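Local coordinates for MccB protein (Escherichia coli, PDB 6OM4) that takes part in making the antibiotic microcin C7, probably by using ATP to activate the N-formylated MccA peptide and join it to a nucleotide through a phosphoramidate link, at residues A[3-8]-A[76-81]; A[117-122]-A[143-148]; A[208-213]-A[233-238]. All coordinates share one frame; numbering follows the deposited sequence.

Contact 1: residues A[3-8]-A[76-81]; sequences YILGRY and FFIIPS. Unlike the reference sequence in segment 76-81: Ser81 (reference Gly).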
loop_
_atom_site.group_PDB
_atom_site.type_symbol
_atom_site.label_atom_id
_atom_site.label_comp_id
_atom_site.label_asym_id
_atom_site.label_seq_id
_atom_site.Cartn_x
_atom_site.Cartn_y
_atom_site.Cartn_z
ATOM N N TYR A 3 16.130 -24.205 10.578
ATOM C CA TYR A 3 15.895 -22.783 10.689
ATOM C C TYR A 3 17.123 -22.020 10.192
ATOM O O TYR A 3 18.261 -22.547 10.251
ATOM C CB TYR A 3 15.600 -22.404 12.139
ATOM C CG TYR A 3 14.244 -22.879 12.587
ATOM C CD1 TYR A 3 13.115 -22.150 12.282
ATOM C CD2 TYR A 3 14.119 -24.068 13.274
ATOM C CE1 TYR A 3 11.863 -22.572 12.720
ATOM C CE2 TYR A 3 12.884 -24.508 13.693
ATOM C CZ TYR A 3 11.758 -23.769 13.395
ATOM O OH TYR A 3 10.533 -24.185 13.832
ATOM N N ILE A 4 16.906 -20.763 9.772
ATOM C CA ILE A 4 17.970 -19.890 9.316
ATOM C C ILE A 4 17.712 -18.471 9.842
ATOM O O ILE A 4 16.559 -18.057 9.988
ATOM C CB ILE A 4 18.109 -19.914 7.780
ATOM C CG1 ILE A 4 19.379 -19.205 7.314
ATOM C CG2 ILE A 4 16.886 -19.389 7.047
ATOM C CD1 ILE A 4 19.784 -19.593 5.897
ATOM N N LEU A 5 18.801 -17.763 10.148
ATOM C CA LEU A 5 18.732 -16.363 10.547
ATOM C C LEU A 5 18.430 -15.516 9.312
ATOM O O LEU A 5 19.111 -15.622 8.303
ATOM C CB LEU A 5 20.038 -15.918 11.205
ATOM C CG LEU A 5 20.008 -14.551 11.914
ATOM C CD1 LEU A 5 19.164 -14.595 13.167
ATOM C CD2 LEU A 5 21.392 -14.107 12.296
ATOM N N GLY A 6 17.355 -14.716 9.379
ATOM C CA GLY A 6 17.047 -13.789 8.298
ATOM C C GLY A 6 18.175 -12.778 8.085
ATOM O O GLY A 6 18.866 -12.377 9.037
ATOM N N ARG A 7 18.369 -12.345 6.832
ATOM C CA ARG A 7 19.452 -11.432 6.493
ATOM C C ARG A 7 19.117 -10.034 7.033
ATOM O O ARG A 7 19.992 -9.177 7.111
ATOM C CB ARG A 7 19.697 -11.390 4.983
ATOM C CG ARG A 7 20.139 -12.715 4.375
ATOM C CD ARG A 7 21.580 -13.074 4.638
ATOM N NE ARG A 7 22.550 -12.069 4.191
ATOM C CZ ARG A 7 23.214 -12.075 3.043
ATOM N NH1 ARG A 7 23.093 -13.089 2.201
ATOM N NH2 ARG A 7 23.953 -11.025 2.713
ATOM N N TYR A 8 17.869 -9.842 7.470
ATOM C CA TYR A 8 17.330 -8.523 7.913
ATOM C C TYR A 8 17.522 -8.343 9.418
ATOM O O TYR A 8 17.068 -7.337 10.000
ATOM C CB TYR A 8 15.865 -8.330 7.492
ATOM C CG TYR A 8 15.017 -9.532 7.780
ATOM C CD1 TYR A 8 14.496 -9.742 9.035
ATOM C CD2 TYR A 8 14.858 -10.514 6.824
ATOM C CE1 TYR A 8 13.790 -10.883 9.348
ATOM C CE2 TYR A 8 14.134 -11.656 7.103
ATOM C CZ TYR A 8 13.616 -11.848 8.369
ATOM O OH TYR A 8 12.909 -12.986 8.603
ATOM N N PHE A 76 10.247 -13.466 14.090
ATOM C CA PHE A 76 10.629 -13.870 12.705
ATOM C C PHE A 76 12.080 -13.494 12.385
ATOM O O PHE A 76 12.459 -13.370 11.203
ATOM C CB PHE A 76 9.615 -13.348 11.673
ATOM C CG PHE A 76 8.203 -13.565 12.133
ATOM C CD1 PHE A 76 7.744 -14.852 12.351
ATOM C CD2 PHE A 76 7.388 -12.505 12.411
ATOM C CE1 PHE A 76 6.467 -15.064 12.836
ATOM C CE2 PHE A 76 6.087 -12.717 12.839
ATOM C CZ PHE A 76 5.651 -13.999 13.087
ATOM N N PHE A 77 12.949 -13.467 13.415
ATOM C CA PHE A 77 14.381 -13.262 13.211
ATOM C C PHE A 77 15.043 -14.549 12.713
ATOM O O PHE A 77 15.996 -14.516 11.925
ATOM C CB PHE A 77 15.024 -12.753 14.489
ATOM C CG PHE A 77 14.533 -11.411 14.975
ATOM C CD1 PHE A 77 13.998 -10.470 14.113
ATOM C CD2 PHE A 77 14.714 -11.067 16.300
ATOM C CE1 PHE A 77 13.617 -9.221 14.576
ATOM C CE2 PHE A 77 14.330 -9.817 16.764
ATOM C CZ PHE A 77 13.791 -8.893 15.902
ATOM N N ILE A 78 14.542 -15.679 13.200
ATOM C CA ILE A 78 14.856 -16.963 12.565
ATOM C C ILE A 78 13.578 -17.465 11.893
ATOM O O ILE A 78 12.461 -17.289 12.431
ATOM C CB ILE A 78 15.483 -17.994 13.530
ATOM C CG1 ILE A 78 14.572 -18.358 14.685
ATOM C CG2 ILE A 78 16.864 -17.546 14.024
ATOM C CD1 ILE A 78 15.089 -19.527 15.479
ATOM N N ILE A 79 13.751 -18.033 10.691
ATOM C CA ILE A 79 12.643 -18.463 9.870
ATOM C C ILE A 79 12.936 -19.861 9.360
ATOM O O ILE A 79 14.090 -20.303 9.360
ATOM C CB ILE A 79 12.386 -17.505 8.692
ATOM C CG1 ILE A 79 13.615 -17.408 7.795
ATOM C CG2 ILE A 79 11.906 -16.154 9.224
ATOM C CD1 ILE A 79 13.425 -16.534 6.593
ATOM N N PRO A 80 11.904 -20.605 8.922
ATOM C CA PRO A 80 12.147 -21.891 8.290
ATOM C C PRO A 80 13.133 -21.732 7.127
ATOM O O PRO A 80 12.969 -20.845 6.310
ATOM C CB PRO A 80 10.764 -22.321 7.809
ATOM C CG PRO A 80 9.859 -21.666 8.787
ATOM C CD PRO A 80 10.482 -20.304 9.021
ATOM N N SER A 81 14.084 -22.653 7.040
ATOM C CA SER A 81 15.050 -22.683 5.969
ATOM C C SER A 81 14.331 -22.778 4.611
ATOM O O SER A 81 14.795 -22.181 3.606
ATOM C CB SER A 81 15.999 -23.837 6.142
ATOM O OG SER A 81 16.854 -23.931 5.031
#
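Tyr8 OH reaches across to the backbone of Phe76 and donates a hydrogen bond to Phe76 O at 2.7 Å. That oxygen lies at the edge of the Tyr8 ring, in its plane. Gly6 CA lies over one ring face, off-centre. CG of Tyr8 sits between its backbone N and carbonyl carbon (chi1 46°), which turns the ring back beside Gly6. The hydroxyl also meets Ile79 CG2 at 3.4 Å, the two side chains meeting head-on.

Beyond this, strands 3-5 and 78-80 run antiparallel. Ile4 and Ile79 form a hydrogen-bonded pair, with Ile4 N to Ile79 O at 2.9 Å and a matching return bond. Their side chains cross obliquely on one face, Ile4 CG2 being 3.9 Å from Ile79 CG1. Leu5 and Ile78 lie on the other face with their side chains nearly perpendicular, Leu5 CD1 3.8 Å from Ile78 CG2. Gly6 N donates to Phe77 O at 2.9 Å.

Strand 2-5 is the middle of a three-stranded sheet, between strands 49-50 and 78-80. Helix 62-74, after which Phe76 forms a Schellman motif, packs on Ile78, and its Phe69 meets Tyr3 edge-to-face. Gln100 of helix 93-101 touches Tyr8 and Ile79.

Contact 2: residues A[117-122]-A[143-148]; sequences KVVILG and ILIDND. With MG (magnesium ion), chain F; ND7 (5'-O-[(S)-amino(hydroxy)phosphoryl]adenosine), chain M.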
loop_
_atom_site.group_PDB
_atom_site.type_symbol
_atom_site.label_atom_id
_atom_site.label_comp_id
_atom_site.label_asym_id
_atom_site.label_seq_id
_atom_site.Cartn_x
_atom_site.Cartn_y
_atom_site.Cartn_z
ATOM N N LYS A 117 -4.627 -9.084 -10.883
ATOM C CA LYS A 117 -4.958 -8.041 -11.835
ATOM C C LYS A 117 -5.367 -6.792 -11.071
ATOM O O LYS A 117 -6.268 -6.820 -10.192
ATOM C CB LYS A 117 -6.069 -8.568 -12.747
ATOM C CG LYS A 117 -6.597 -7.618 -13.811
ATOM C CD LYS A 117 -7.856 -8.188 -14.509
ATOM C CE LYS A 117 -7.920 -7.739 -15.950
ATOM N NZ LYS A 117 -9.244 -7.993 -16.565
ATOM N N VAL A 118 -4.729 -5.659 -11.402
ATOM C CA VAL A 118 -5.062 -4.419 -10.769
ATOM C C VAL A 118 -5.447 -3.384 -11.841
ATOM O O VAL A 118 -4.754 -3.264 -12.846
ATOM C CB VAL A 118 -3.887 -3.903 -9.901
ATOM C CG1 VAL A 118 -4.173 -2.534 -9.332
ATOM C CG2 VAL A 118 -3.530 -4.915 -8.795
ATOM N N VAL A 119 -6.485 -2.586 -11.554
ATOM C CA VAL A 119 -6.922 -1.449 -12.364
ATOM C C VAL A 119 -6.383 -0.180 -11.718
ATOM O O VAL A 119 -6.541 0.033 -10.529
ATOM C CB VAL A 119 -8.460 -1.386 -12.466
ATOM C CG1 VAL A 119 -8.932 -0.062 -13.026
ATOM C CG2 VAL A 119 -9.001 -2.532 -13.270
ATOM N N ILE A 120 -5.709 0.638 -12.518
ATOM C CA ILE A 120 -5.340 1.995 -12.120
ATOM C C ILE A 120 -6.322 2.957 -12.816
ATOM O O ILE A 120 -6.196 3.238 -14.038
ATOM C CB ILE A 120 -3.884 2.302 -12.516
ATOM C CG1 ILE A 120 -2.926 1.188 -12.085
ATOM C CG2 ILE A 120 -3.454 3.660 -11.990
ATOM C CD1 ILE A 120 -2.651 1.152 -10.612
ATOM N N LEU A 121 -7.265 3.480 -12.039
ATOM C CA LEU A 121 -8.265 4.411 -12.560
ATOM C C LEU A 121 -7.754 5.825 -12.266
ATOM O O LEU A 121 -7.887 6.329 -11.136
ATOM C CB LEU A 121 -9.632 4.111 -11.935
ATOM C CG LEU A 121 -10.771 5.037 -12.371
ATOM C CD1 LEU A 121 -10.873 5.150 -13.883
ATOM C CD2 LEU A 121 -12.095 4.573 -11.779
ATOM N N GLY A 122 -7.113 6.414 -13.282
ATOM C CA GLY A 122 -6.445 7.685 -13.156
ATOM C C GLY A 122 -4.952 7.490 -13.129
ATOM O O GLY A 122 -4.427 6.896 -12.185
ATOM N N ILE A 143 -3.985 -2.630 -15.597
ATOM C CA ILE A 143 -4.872 -1.976 -16.577
ATOM C C ILE A 143 -4.880 -0.491 -16.251
ATOM O O ILE A 143 -5.240 -0.120 -15.143
ATOM C CB ILE A 143 -6.309 -2.517 -16.534
ATOM C CG1 ILE A 143 -6.366 -4.039 -16.458
ATOM C CG2 ILE A 143 -7.117 -1.945 -17.702
ATOM C CD1 ILE A 143 -5.681 -4.742 -17.550
ATOM N N LEU A 144 -4.425 0.322 -17.202
ATOM C CA LEU A 144 -4.330 1.750 -17.042
ATOM C C LEU A 144 -5.510 2.445 -17.731
ATOM O O LEU A 144 -5.739 2.270 -18.933
ATOM C CB LEU A 144 -3.014 2.228 -17.660
ATOM C CG LEU A 144 -1.768 1.503 -17.199
ATOM C CD1 LEU A 144 -0.626 1.847 -18.118
ATOM C CD2 LEU A 144 -1.457 1.852 -15.750
ATOM N N ILE A 145 -6.204 3.293 -16.976
ATOM C CA ILE A 145 -7.383 4.033 -17.471
ATOM C C ILE A 145 -7.185 5.532 -17.267
ATOM O O ILE A 145 -7.056 6.031 -16.137
ATOM C CB ILE A 145 -8.656 3.542 -16.757
ATOM C CG1 ILE A 145 -8.663 2.007 -16.722
ATOM C CG2 ILE A 145 -9.919 4.125 -17.397
ATOM C CD1 ILE A 145 -9.945 1.402 -16.134
ATOM N N ASP A 146 -7.246 6.253 -18.382
ATOM C CA ASP A 146 -7.188 7.708 -18.382
ATOM C C ASP A 146 -7.535 8.140 -19.800
ATOM O O ASP A 146 -7.466 7.325 -20.721
ATOM C CB ASP A 146 -5.803 8.228 -17.964
ATOM C CG ASP A 146 -5.814 9.588 -17.259
ATOM O OD1 ASP A 146 -6.424 10.560 -17.796
ATOM O OD2 ASP A 146 -5.257 9.666 -16.137
ATOM N N ASN A 147 -7.826 9.428 -19.965
ATOM C CA ASN A 147 -8.051 9.963 -21.290
ATOM C C ASN A 147 -7.270 11.260 -21.475
ATOM O O ASN A 147 -7.461 11.926 -22.472
ATOM C CB ASN A 147 -9.527 10.261 -21.511
ATOM C CG ASN A 147 -9.845 10.463 -22.972
ATOM O OD1 ASN A 147 -9.347 9.699 -23.809
ATOM N ND2 ASN A 147 -10.651 11.476 -23.276
ATOM N N ASP A 148 -6.344 11.579 -20.557
ATOM C CA ASP A 148 -5.622 12.832 -20.628
ATOM C C ASP A 148 -4.281 12.725 -21.377
ATOM O O ASP A 148 -3.658 11.679 -21.504
ATOM C CB ASP A 148 -5.373 13.356 -19.220
ATOM C CG ASP A 148 -5.078 14.839 -19.115
ATOM O OD1 ASP A 148 -5.392 15.603 -20.075
ATOM O OD2 ASP A 148 -4.553 15.240 -18.046
HETATM MG MG MG F . -3.965 17.100 -17.285
HETATM O O1A ND7 M . -4.692 15.362 -11.215
HETATM P PA ND7 M . -3.958 14.159 -10.698
HETATM O O2A ND7 M . -2.441 14.243 -10.595
HETATM N N3A ND7 M . -4.616 13.910 -9.152
HETATM O "O5'" ND7 M . -4.247 12.841 -11.531
HETATM C "C5'" ND7 M . -5.655 12.520 -11.748
HETATM C "C4'" ND7 M . -5.674 11.632 -13.019
HETATM C "C3'" ND7 M . -5.417 12.544 -14.267
HETATM O "O3'" ND7 M . -4.447 12.040 -15.100
HETATM C "C2'" ND7 M . -6.888 12.683 -14.848
HETATM O "O2'" ND7 M . -6.851 12.746 -16.327
HETATM C "C1'" ND7 M . -7.517 11.556 -14.489
HETATM O "O4'" ND7 M . -6.859 11.110 -13.077
HETATM N N9 ND7 M . -8.925 11.642 -14.223
HETATM C C4 ND7 M . -9.886 10.827 -14.740
HETATM C C5 ND7 M . -11.069 11.223 -14.228
HETATM N N7 ND7 M . -10.845 12.262 -13.391
HETATM C C8 ND7 M . -9.546 12.489 -13.389
HETATM N N3 ND7 M . -9.808 9.798 -15.610
HETATM C C2 ND7 M . -10.894 9.170 -15.945
HETATM N N1 ND7 M . -12.085 9.551 -15.468
HETATM C C6 ND7 M . -12.200 10.538 -14.621
HETATM N N6 ND7 M . -13.505 10.932 -14.119
HETATM O O HOH W 1 -4.776 17.864 -19.012
HETATM O O HOH W 2 -3.470 19.005 -16.667
HETATM O O HOH W 3 -2.185 16.791 -18.256
HETATM O O HOH W 4 -5.885 17.257 -16.238
#
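The closest side-chain contact is Val119 CG1 to Ile145 CD1, 3.6 Å. Both residues belong to the beta-alpha-beta unit of a Rossmann-type nucleotide-binding fold, in which strands 117-121 and 141-146 run parallel. Four backbone bonds, from Ile143 N to Val118 O through Gly122 N to Ile145 O, hold the strands in step.

The tight part is buried on both faces. Leu121 CD1 rests 3.8 Å from Ile145 CG2, on the same face as Val119. On the other face the Ile120 and Leu144 side chains run alongside each other. The contact is looser at the Lys117 end. There Lys117, partly exposed, lays CE against Ile143 CG1 at 4.0 Å.

Toward Gly122 and Asp148 the two segments part, and the ligand enters. Gly122 CA comes close to ND7 O4'. Asp146 CG is anti to the backbone N (chi1 -150°), which carries the carboxylate to the ribose. OD1 accepts from O2' and OD2 from O3' of ND7, each at 2.7 Å. OD1 also accepts from Asp148 N in an Asx turn, and OD2 from Cys123 N. Asp148 stands partly exposed beside a hydrated magnesium ion. Its OD2 binds the metal at 2.1 Å, while OD1 accepts from a metal-bound water at 2.6 Å.

Contact 3: residues A[208-213]-A[233-238]; sequences IWVVSA and PYINAG. With ND7 (5'-O-[(S)-amino(hydroxy)phosphoryl]adenosine), chain M.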
loop_
_atom_site.group_PDB
_atom_site.type_symbol
_atom_site.label_atom_id
_atom_site.label_comp_id
_atom_site.label_asym_id
_atom_site.label_seq_id
_atom_site.Cartn_x
_atom_site.Cartn_y
_atom_site.Cartn_z
ATOM N N ILE A 208 -8.464 -5.709 -7.395
ATOM C CA ILE A 208 -8.689 -4.426 -6.725
ATOM C C ILE A 208 -8.573 -3.301 -7.763
ATOM O O ILE A 208 -7.795 -3.403 -8.751
ATOM C CB ILE A 208 -7.719 -4.243 -5.538
ATOM C CG1 ILE A 208 -8.105 -3.004 -4.732
ATOM C CG2 ILE A 208 -6.259 -4.235 -6.005
ATOM C CD1 ILE A 208 -7.493 -2.945 -3.341
ATOM N N TRP A 209 -9.390 -2.265 -7.573
ATOM C CA TRP A 209 -9.234 -1.013 -8.248
ATOM C C TRP A 209 -8.452 -0.038 -7.368
ATOM O O TRP A 209 -8.832 0.227 -6.204
ATOM C CB TRP A 209 -10.600 -0.389 -8.540
ATOM C CG TRP A 209 -11.433 -1.103 -9.561
ATOM C CD1 TRP A 209 -11.201 -2.273 -10.212
ATOM C CD2 TRP A 209 -12.694 -0.610 -10.035
ATOM N NE1 TRP A 209 -12.236 -2.532 -11.091
ATOM C CE2 TRP A 209 -13.186 -1.550 -10.960
ATOM C CE3 TRP A 209 -13.439 0.540 -9.748
ATOM C CZ2 TRP A 209 -14.396 -1.336 -11.636
ATOM C CZ3 TRP A 209 -14.629 0.745 -10.408
ATOM C CH2 TRP A 209 -15.123 -0.212 -11.289
ATOM N N VAL A 210 -7.480 0.624 -8.001
ATOM C CA VAL A 210 -6.852 1.755 -7.429
ATOM C C VAL A 210 -7.579 2.978 -7.978
ATOM O O VAL A 210 -7.488 3.260 -9.164
ATOM C CB VAL A 210 -5.351 1.814 -7.758
ATOM C CG1 VAL A 210 -4.751 3.133 -7.275
ATOM C CG2 VAL A 210 -4.601 0.602 -7.189
ATOM N N VAL A 211 -8.228 3.721 -7.093
ATOM C CA VAL A 211 -9.055 4.838 -7.488
ATOM C C VAL A 211 -8.244 6.115 -7.270
ATOM O O VAL A 211 -8.156 6.639 -6.144
ATOM C CB VAL A 211 -10.407 4.859 -6.750
ATOM C CG1 VAL A 211 -11.266 5.995 -7.244
ATOM C CG2 VAL A 211 -11.118 3.526 -6.889
ATOM N N SER A 212 -7.628 6.556 -8.371
ATOM C CA SER A 212 -6.642 7.645 -8.396
ATOM C C SER A 212 -7.069 8.703 -9.426
ATOM O O SER A 212 -6.218 9.294 -10.116
ATOM C CB SER A 212 -5.224 7.121 -8.649
ATOM O OG SER A 212 -5.119 6.091 -9.663
ATOM N N ALA A 213 -8.387 8.922 -9.518
ATOM C CA ALA A 213 -9.057 9.873 -10.390
ATOM C C ALA A 213 -9.996 10.678 -9.500
ATOM O O ALA A 213 -10.485 10.146 -8.497
ATOM C CB ALA A 213 -9.780 9.179 -11.507
ATOM N N PRO A 233 -13.496 -4.925 -4.799
ATOM C CA PRO A 233 -12.646 -4.190 -3.860
ATOM C C PRO A 233 -12.010 -2.950 -4.519
ATOM O O PRO A 233 -11.666 -2.983 -5.682
ATOM C CB PRO A 233 -11.591 -5.206 -3.380
ATOM C CG PRO A 233 -12.133 -6.576 -3.836
ATOM C CD PRO A 233 -13.044 -6.314 -5.023
ATOM N N TYR A 234 -11.813 -1.891 -3.730
ATOM C CA TYR A 234 -11.086 -0.717 -4.223
ATOM C C TYR A 234 -10.324 -0.055 -3.076
ATOM O O TYR A 234 -10.629 -0.256 -1.910
ATOM C CB TYR A 234 -12.017 0.281 -4.925
ATOM C CG TYR A 234 -12.879 1.093 -4.003
ATOM C CD1 TYR A 234 -12.384 2.249 -3.408
ATOM C CD2 TYR A 234 -14.193 0.745 -3.715
ATOM C CE1 TYR A 234 -13.162 3.026 -2.571
ATOM C CE2 TYR A 234 -14.977 1.514 -2.864
ATOM C CZ TYR A 234 -14.462 2.663 -2.276
ATOM O OH TYR A 234 -15.126 3.476 -1.391
ATOM N N ILE A 235 -9.341 0.766 -3.440
ATOM C CA ILE A 235 -8.706 1.637 -2.510
ATOM C C ILE A 235 -8.607 3.039 -3.126
ATOM O O ILE A 235 -8.332 3.164 -4.303
ATOM C CB ILE A 235 -7.337 1.085 -2.090
ATOM C CG1 ILE A 235 -6.757 1.974 -0.986
ATOM C CG2 ILE A 235 -6.400 0.883 -3.287
ATOM C CD1 ILE A 235 -5.512 1.433 -0.333
ATOM N N ASN A 236 -8.934 4.056 -2.334
ATOM C CA ASN A 236 -8.806 5.452 -2.784
ATOM C C ASN A 236 -7.492 6.007 -2.231
ATOM O O ASN A 236 -7.087 5.640 -1.157
ATOM C CB ASN A 236 -10.044 6.242 -2.360
ATOM C CG ASN A 236 -10.171 7.634 -2.927
ATOM O OD1 ASN A 236 -10.668 8.504 -2.217
ATOM N ND2 ASN A 236 -9.844 7.836 -4.206
ATOM N N ALA A 237 -6.837 6.937 -2.960
ATOM C CA ALA A 237 -5.726 7.672 -2.370
ATOM C C ALA A 237 -5.618 9.016 -3.070
ATOM O O ALA A 237 -6.099 9.170 -4.189
ATOM C CB ALA A 237 -4.417 6.917 -2.521
ATOM N N GLY A 238 -4.937 9.945 -2.408
ATOM C CA GLY A 238 -4.716 11.242 -2.962
ATOM C C GLY A 238 -4.317 12.207 -1.870
ATOM O O GLY A 238 -3.537 11.873 -1.019
HETATM O O1A ND7 M . -4.692 15.362 -11.215
HETATM P PA ND7 M . -3.958 14.159 -10.698
HETATM O O2A ND7 M . -2.441 14.243 -10.595
HETATM N N3A ND7 M . -4.616 13.910 -9.152
HETATM O "O5'" ND7 M . -4.247 12.841 -11.531
HETATM C "C5'" ND7 M . -5.655 12.520 -11.748
HETATM C "C4'" ND7 M . -5.674 11.632 -13.019
HETATM C "C3'" ND7 M . -5.417 12.544 -14.267
HETATM O "O3'" ND7 M . -4.447 12.040 -15.100
HETATM C "C2'" ND7 M . -6.888 12.683 -14.848
HETATM O "O2'" ND7 M . -6.851 12.746 -16.327
HETATM C "C1'" ND7 M . -7.517 11.556 -14.489
HETATM O "O4'" ND7 M . -6.859 11.110 -13.077
HETATM N N9 ND7 M . -8.925 11.642 -14.223
HETATM C C4 ND7 M . -9.886 10.827 -14.740
HETATM C C5 ND7 M . -11.069 11.223 -14.228
HETATM N N7 ND7 M . -10.845 12.262 -13.391
HETATM C C8 ND7 M . -9.546 12.489 -13.389
HETATM N N3 ND7 M . -9.808 9.798 -15.610
HETATM C C2 ND7 M . -10.894 9.170 -15.945
HETATM N N1 ND7 M . -12.085 9.551 -15.468
HETATM C C6 ND7 M . -12.200 10.538 -14.621
HETATM N N6 ND7 M . -13.505 10.932 -14.119
HETATM O O HOH W 5 -10.628 10.250 -5.669
#
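The Asn236 amide points ND2 at Val211 O, 2.8 Å away and close to the amide plane, and donates a hydrogen bond to it. Asn236 CG is anti to the backbone N (chi1 -171°), which brings ND2 to that oxygen. Seen from the acceptor, the donor stands above the carbonyl plane, about 36° out of it. The Ala213 methyl CB lies over one face of the ND7 adenine, 3.6 Å from its C4. The Tyr234 ring meets Val211 CG2 obliquely, the methyl lying 3.9 Å from CD1. Trp209 turns its indole away from strand 234-238, and its side-chain contact there is mainly CB against Tyr234 CB. The polar ends of both rings are held outside these segments: Trp209 NE1 by Pro204 O and Tyr234 OH by Asn224 ND2.

Strands 208-211 and 234-238 run parallel, flanking helix 219-230 in a beta-alpha-beta unit. Val211 N donates to Ile235 O at 2.8 Å, but further on Ala237 N reaches Val211 O only weakly, at 3.5 Å. The Asn236 side chain gives Val211 O a shorter bond as the strands part. On the opposite sheet face, Ile208 CD1 packs against Ile235 CG2.

ND2 of Asn236 also donates to a water, at 2.9 Å, which in turn donates to Ala213 O. The ND2 bonds to Val211 O and to this water are consistent with an amide whose OD1 faces the bound peptide. There OD1 hydrogen-bonds a polar side chain, consistent with a role in holding the substrate.

How the contacts relate
From the N terminus, contact 1 closes the first loop, bringing strand 78-80 back to strand 2-5 after helices 32-43, 51-58 and 62-74. Helices 93-101 and 106-114 then lead to contact 2, which closes a short loop round helix 125-136. Contact 3 follows and does the same round helix 219-230. The three are in series; none nests in or crosses another. Contact 1 lies apart in a three-stranded N-terminal sheet, its nearest atoms about 23 Å from contact 3. Contacts 2 and 3 share the large mixed sheet, where strands 117-121 and 208-211 are neighbours. They touch through Gly122 O and Ser212 OG, and both line the ND7 pocket.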